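Local structure of putative TRAP PERIPLASMIC SOLUTE BINDING PROTEIN (Haemophilus influenzae, 4PBQ) at residues 38-43 against 63-68; 57-62 against 248-253. The protein binds L-gulonate and probably serves as the periplasmic solute-binding subunit that delivers such sugar acids to a TRAP transporter. One frame throughout, in Å; residues are numbered along the deposited sequence.

Contact 1 (38-43 against 63-68); sequences PSHIAL and LYPNNQ
Across the first beta-alpha-beta unit of the protein (strand 25-30, helix 38-54, strand 59-64), His-40 and Leu-43 of the helix's first turns pack on Leu-63 and Pro-65, where the second strand runs out into a turn. His-40 has its CG anti to the backbone N (chi1 -170°), which carries the imidazole out from the helix to the strand end. There its CE1 lies 3.7 Å from Leu-63 CB, while the Pro-65 ring sets its CB, CG and CD against the same corner of the imidazole, meeting it obliquely. Leu-63 CD1 sits over the ring off-centre, a CH-pi contact 4.2 Å from the centroid and 29° off the normal. The ring's ND1 is hydrogen-bonded to NE2 of His-31, which ties the imidazole to the loop after strand 25-30 and probably limits its rotation. One helical turn on, Leu-43 extends the apolar patch toward Leu-29 and Ile-88. Beyond Pro-65 the chain reverses in a type I' turn to Gln-68. No hydrogen bond crosses between the segments; the last touch is Leu-43 CB against Leu-63 CD1 at 4.0 Å.

Contact 2 (57-62 against 248-253); sequences HKYEIR and KEDQII
Asp-250 OD2 is gripped by two side chains that are neighbours in sequence: Lys-58, just before strand 59-64, and Tyr-59, its first residue. The shorter bond comes from the phenol: Tyr-59 OH donates to Asp-250 OD2 over 2.7 Å, reaching the oxygen on its anti side and 24° out of the carboxylate plane. OD2 lies at the edge of the tyrosine ring, in its plane, and the carboxylate is turned 85° against that ring. Tyr-59 CG stands anti to its carbonyl carbon (chi1 -55°), directing the ring toward the helix. The ring also meets Phe-254 edge-to-face and packs on Ile-51, Ile-246 and Pro-247, so its hydroxyl is delivered from a largely apolar setting.

Lys-58 arrives by another route, its chain fully extended and crossing the aspartate side chain at about a right angle. Its NZ forms a salt bridge with Asp-250 OD2 at 3.1 Å, meeting the oxygen nearly along the C-O bond direction. Water 1 accepts from Lys-58 NZ at 2.9 Å and donates a weak bond to Asp-250 OD2 at 2.8 Å, closing a small triangle with the salt bridge. Asp-250 lies in the first turn of helix 248-281, and the contact joins this long helix to the outer end of the strand. With a cation and a phenol both directed at OD2, the negative charge is probably drawn toward that oxygen and the carboxylate favoured in its ionised form.

Strand 59-64 serves both contacts, one at each end, with their centres about 18 Å apart. Contact 1 is the more interior, about 14 Å from the centre of the chain, with His-40 and Leu-43 buried; contact 2, about 25 Å out, is nearer the surface, and Tyr-59 alone of its three touching residues is buried. Contact 1 stays within a single beta-alpha-beta unit and relies on carbon-to-ring and carbon-to-carbon packing, its one imidazole being hydrogen-bonded outside the pair. Contact 2 spans 185 intervening residues to bring a helix from late in the chain to the same strand, through charge, a phenol and a water, with an exposed lysine as one of its partners.

Contact 1 (38-43 against 63-68)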
loop_
_atom_site.group_PDB
_atom_site.type_symbol
_atom_site.label_atom_id
_atom_site.label_comp_id
_atom_site.label_asym_id
_atom_site.label_seq_id
_atom_site.Cartn_x
_atom_site.Cartn_y
_atom_site.Cartn_z
ATOM N N PRO A 38 6.504 -0.587 10.516
ATOM C CA PRO A 38 7.424 0.569 10.400
ATOM C C PRO A 38 6.780 1.940 10.172
ATOM O O PRO A 38 7.292 2.952 10.651
ATOM C CB PRO A 38 8.308 0.177 9.208
ATOM C CG PRO A 38 8.394 -1.333 9.330
ATOM C CD PRO A 38 6.971 -1.731 9.722
ATOM N N SER A 39 5.686 1.993 9.433
ATOM C CA SER A 39 4.934 3.235 9.273
ATOM C C SER A 39 4.485 3.807 10.617
ATOM O O SER A 39 4.574 5.018 10.849
ATOM C CB SER A 39 3.723 3.046 8.321
ATOM O OG SER A 39 2.815 2.097 8.833
ATOM N N HIS A 40 4.028 2.956 11.525
ATOM C CA HIS A 40 3.531 3.453 12.794
ATOM C C HIS A 40 4.681 3.941 13.644
ATOM O O HIS A 40 4.589 4.995 14.253
ATOM C CB HIS A 40 2.781 2.391 13.588
ATOM C CG HIS A 40 2.061 2.953 14.773
ATOM N ND1 HIS A 40 0.822 3.536 14.677
ATOM C CD2 HIS A 40 2.412 3.054 16.074
ATOM C CE1 HIS A 40 0.438 3.982 15.861
ATOM N NE2 HIS A 40 1.390 3.698 16.727
ATOM N N ILE A 41 5.748 3.151 13.682
ATOM C CA ILE A 41 6.932 3.492 14.466
ATOM C C ILE A 41 7.505 4.815 13.983
ATOM O O ILE A 41 7.817 5.691 14.786
ATOM C CB ILE A 41 7.989 2.368 14.367
ATOM C CG1 ILE A 41 7.492 1.112 15.105
ATOM C CG2 ILE A 41 9.290 2.786 14.992
ATOM C CD1 ILE A 41 8.297 -0.138 14.815
ATOM N N ALA A 42 7.627 4.964 12.668
ATOM C CA ALA A 42 8.133 6.213 12.090
ATOM C C ALA A 42 7.189 7.408 12.302
ATOM O O ALA A 42 7.652 8.532 12.505
ATOM C CB ALA A 42 8.466 6.016 10.601
ATOM N N LEU A 43 5.879 7.172 12.264
ATOM C CA LEU A 43 4.907 8.208 12.599
ATOM C C LEU A 43 5.124 8.678 14.029
ATOM O O LEU A 43 5.113 9.879 14.309
ATOM C CB LEU A 43 3.483 7.677 12.473
ATOM C CG LEU A 43 2.846 7.649 11.099
ATOM C CD1 LEU A 43 1.476 7.034 11.224
ATOM C CD2 LEU A 43 2.761 9.032 10.455
ATOM N N LEU A 63 -2.446 9.168 16.961
ATOM C CA LEU A 63 -2.334 8.014 16.068
ATOM C C LEU A 63 -3.400 6.949 16.364
ATOM O O LEU A 63 -3.690 6.617 17.529
ATOM C CB LEU A 63 -0.942 7.380 16.161
ATOM C CG LEU A 63 0.203 8.371 15.926
ATOM C CD1 LEU A 63 1.530 7.639 15.942
ATOM C CD2 LEU A 63 0.050 9.136 14.588
ATOM N N TYR A 64 -3.967 6.409 15.296
ATOM C CA TYR A 64 -4.998 5.386 15.390
ATOM C C TYR A 64 -4.678 4.259 14.405
ATOM O O TYR A 64 -5.126 4.274 13.264
ATOM C CB TYR A 64 -6.362 5.977 15.059
ATOM C CG TYR A 64 -6.906 6.922 16.119
ATOM C CD1 TYR A 64 -7.641 6.456 17.210
ATOM C CD2 TYR A 64 -6.696 8.291 16.012
ATOM C CE1 TYR A 64 -8.163 7.339 18.165
ATOM C CE2 TYR A 64 -7.210 9.176 16.957
ATOM C CZ TYR A 64 -7.936 8.699 18.023
ATOM O OH TYR A 64 -8.438 9.599 18.940
ATOM N N PRO A 65 -3.902 3.270 14.853
ATOM C CA PRO A 65 -3.516 2.183 13.960
ATOM C C PRO A 65 -4.653 1.148 13.844
ATOM O O PRO A 65 -5.711 1.293 14.442
ATOM C CB PRO A 65 -2.318 1.586 14.684
ATOM C CG PRO A 65 -2.707 1.741 16.171
ATOM C CD PRO A 65 -3.355 3.103 16.217
ATOM N N ASN A 66 -4.409 0.107 13.070
ATOM C CA ASN A 66 -5.217 -1.101 13.084
ATOM C C ASN A 66 -6.726 -0.870 12.886
ATOM O O ASN A 66 -7.542 -1.517 13.528
ATOM C CB ASN A 66 -4.986 -1.862 14.383
ATOM C CG ASN A 66 -5.339 -3.324 14.262
ATOM O OD1 ASN A 66 -5.389 -3.888 13.152
ATOM N ND2 ASN A 66 -5.600 -3.955 15.403
ATOM N N ASN A 67 -7.069 0.058 11.983
ATOM C CA ASN A 67 -8.450 0.331 11.589
ATOM C C ASN A 67 -9.329 0.828 12.734
ATOM O O ASN A 67 -10.556 0.740 12.674
ATOM C CB ASN A 67 -9.099 -0.925 10.973
ATOM C CG ASN A 67 -8.319 -1.468 9.811
ATOM O OD1 ASN A 67 -8.033 -0.759 8.886
ATOM N ND2 ASN A 67 -7.947 -2.748 9.878
ATOM N N GLN A 68 -8.702 1.401 13.764
ATOM C CA GLN A 68 -9.471 1.938 14.871
ATOM C C GLN A 68 -10.546 2.960 14.430
ATOM O O GLN A 68 -11.664 2.945 14.955
ATOM C CB GLN A 68 -8.507 2.541 15.907
ATOM C CG GLN A 68 -7.800 1.457 16.729
ATOM C CD GLN A 68 -6.675 2.016 17.591
ATOM O OE1 GLN A 68 -6.444 3.223 17.627
ATOM N NE2 GLN A 68 -5.955 1.121 18.265
#

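Contact 2 (57-62 against 248-253)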
loop_
_atom_site.group_PDB
_atom_site.type_symbol
_atom_site.label_atom_id
_atom_site.label_comp_id
_atom_site.label_asym_id
_atom_site.label_seq_id
_atom_site.Cartn_x
_atom_site.Cartn_y
_atom_site.Cartn_z
ATOM N N HIS A 57 3.691 22.658 20.558
ATOM C CA HIS A 57 2.529 21.851 20.916
ATOM C C HIS A 57 1.166 22.440 20.489
ATOM O O HIS A 57 0.128 22.134 21.072
ATOM C CB HIS A 57 2.575 21.572 22.416
ATOM C CG HIS A 57 3.707 20.676 22.807
ATOM N ND1 HIS A 57 4.939 21.154 23.204
ATOM C CD2 HIS A 57 3.806 19.324 22.817
ATOM C CE1 HIS A 57 5.739 20.135 23.464
ATOM N NE2 HIS A 57 5.075 19.016 23.236
ATOM N N LYS A 58 1.184 23.233 19.423
ATOM C CA LYS A 58 -0.022 23.849 18.853
ATOM C C LYS A 58 -0.861 22.819 18.097
ATOM O O LYS A 58 -2.074 23.007 17.895
ATOM C CB LYS A 58 0.405 24.933 17.876
ATOM C CG LYS A 58 -0.723 25.617 17.134
ATOM C CD LYS A 58 -0.181 26.756 16.278
ATOM C CE LYS A 58 -1.280 27.452 15.483
ATOM N NZ LYS A 58 -0.728 28.631 14.733
ATOM N N TYR A 59 -0.194 21.760 17.647
ATOM C CA TYR A 59 -0.857 20.630 16.987
ATOM C C TYR A 59 -0.553 19.366 17.756
ATOM O O TYR A 59 0.559 19.167 18.224
ATOM C CB TYR A 59 -0.393 20.453 15.520
ATOM C CG TYR A 59 -0.585 21.702 14.731
ATOM C CD1 TYR A 59 0.378 22.688 14.746
ATOM C CD2 TYR A 59 -1.749 21.928 14.014
ATOM C CE1 TYR A 59 0.213 23.869 14.065
ATOM C CE2 TYR A 59 -1.928 23.121 13.320
ATOM C CZ TYR A 59 -0.934 24.084 13.347
ATOM O OH TYR A 59 -1.106 25.273 12.662
ATOM N N GLU A 60 -1.543 18.494 17.848
ATOM C CA GLU A 60 -1.348 17.163 18.406
ATOM C C GLU A 60 -1.720 16.167 17.339
ATOM O O GLU A 60 -2.791 16.297 16.756
ATOM C CB GLU A 60 -2.255 16.957 19.621
ATOM C CG GLU A 60 -2.187 15.561 20.181
ATOM C CD GLU A 60 -2.911 15.421 21.505
ATOM O OE1 GLU A 60 -4.090 15.012 21.504
ATOM O OE2 GLU A 60 -2.288 15.715 22.546
ATOM N N ILE A 61 -0.821 15.225 17.051
ATOM C CA ILE A 61 -1.063 14.213 16.029
ATOM C C ILE A 61 -1.402 12.913 16.755
ATOM O O ILE A 61 -0.504 12.240 17.277
ATOM C CB ILE A 61 0.164 13.997 15.132
ATOM C CG1 ILE A 61 0.741 15.333 14.623
ATOM C CG2 ILE A 61 -0.194 13.043 13.985
ATOM C CD1 ILE A 61 -0.204 16.203 13.783
ATOM N N ARG A 62 -2.696 12.605 16.858
ATOM C CA ARG A 62 -3.148 11.427 17.623
ATOM C C ARG A 62 -3.212 10.211 16.671
ATOM O O ARG A 62 -3.947 10.235 15.713
ATOM C CB ARG A 62 -4.520 11.660 18.262
ATOM C CG ARG A 62 -4.535 12.839 19.229
ATOM C CD ARG A 62 -5.766 12.800 20.115
ATOM N NE ARG A 62 -5.667 11.754 21.133
ATOM C CZ ARG A 62 -6.708 11.238 21.782
ATOM N NH1 ARG A 62 -6.525 10.289 22.695
ATOM N NH2 ARG A 62 -7.937 11.675 21.524
ATOM N N LYS A 248 1.159 28.779 6.230
ATOM C CA LYS A 248 2.345 28.276 5.561
ATOM C C LYS A 248 3.533 28.061 6.510
ATOM O O LYS A 248 4.269 27.085 6.380
ATOM C CB LYS A 248 2.757 29.220 4.454
ATOM C CG LYS A 248 3.956 28.760 3.665
ATOM C CD LYS A 248 3.509 28.053 2.405
ATOM C CE LYS A 248 4.674 27.679 1.519
ATOM N NZ LYS A 248 4.224 26.685 0.504
ATOM N N GLU A 249 3.731 28.963 7.457
ATOM C CA GLU A 249 4.852 28.804 8.395
ATOM C C GLU A 249 4.786 27.458 9.101
ATOM O O GLU A 249 5.819 26.809 9.334
ATOM C CB GLU A 249 4.819 29.880 9.479
ATOM C CG GLU A 249 5.217 31.243 9.072
ATOM C CD GLU A 249 5.454 32.128 10.284
ATOM O OE1 GLU A 249 4.820 31.892 11.358
ATOM O OE2 GLU A 249 6.299 33.039 10.149
ATOM N N ASP A 250 3.568 27.051 9.470
ATOM C CA ASP A 250 3.374 25.787 10.182
ATOM C C ASP A 250 3.403 24.600 9.199
ATOM O O ASP A 250 3.872 23.517 9.544
ATOM C CB ASP A 250 2.052 25.792 10.961
ATOM C CG ASP A 250 2.081 26.672 12.194
ATOM O OD1 ASP A 250 3.175 27.103 12.619
ATOM O OD2 ASP A 250 0.988 26.916 12.762
ATOM N N GLN A 251 2.896 24.813 7.979
ATOM C CA GLN A 251 2.919 23.780 6.951
ATOM C C GLN A 251 4.344 23.346 6.631
ATOM O O GLN A 251 4.586 22.173 6.359
ATOM C CB GLN A 251 2.236 24.258 5.673
ATOM C CG GLN A 251 0.721 24.323 5.743
ATOM C CD GLN A 251 0.117 24.723 4.415
ATOM O OE1 GLN A 251 0.834 25.094 3.479
ATOM N NE2 GLN A 251 -1.212 24.689 4.331
ATOM N N ILE A 252 5.281 24.287 6.652
ATOM C CA ILE A 252 6.691 23.976 6.431
ATOM C C ILE A 252 7.204 22.985 7.483
ATOM O O ILE A 252 7.990 22.079 7.168
ATOM C CB ILE A 252 7.521 25.266 6.445
ATOM C CG1 ILE A 252 7.304 26.015 5.132
ATOM C CG2 ILE A 252 9.033 24.986 6.662
ATOM C CD1 ILE A 252 7.684 27.499 5.212
ATOM N N ILE A 253 6.731 23.134 8.723
ATOM C CA ILE A 253 7.105 22.197 9.780
ATOM C C ILE A 253 6.479 20.814 9.534
ATOM O O ILE A 253 7.139 19.800 9.720
ATOM C CB ILE A 253 6.723 22.736 11.160
ATOM C CG1 ILE A 253 7.537 24.016 11.424
ATOM C CG2 ILE A 253 7.024 21.706 12.229
ATOM C CD1 ILE A 253 7.152 24.745 12.684
HETATM O O HOH W 1 1.900 29.377 13.818
#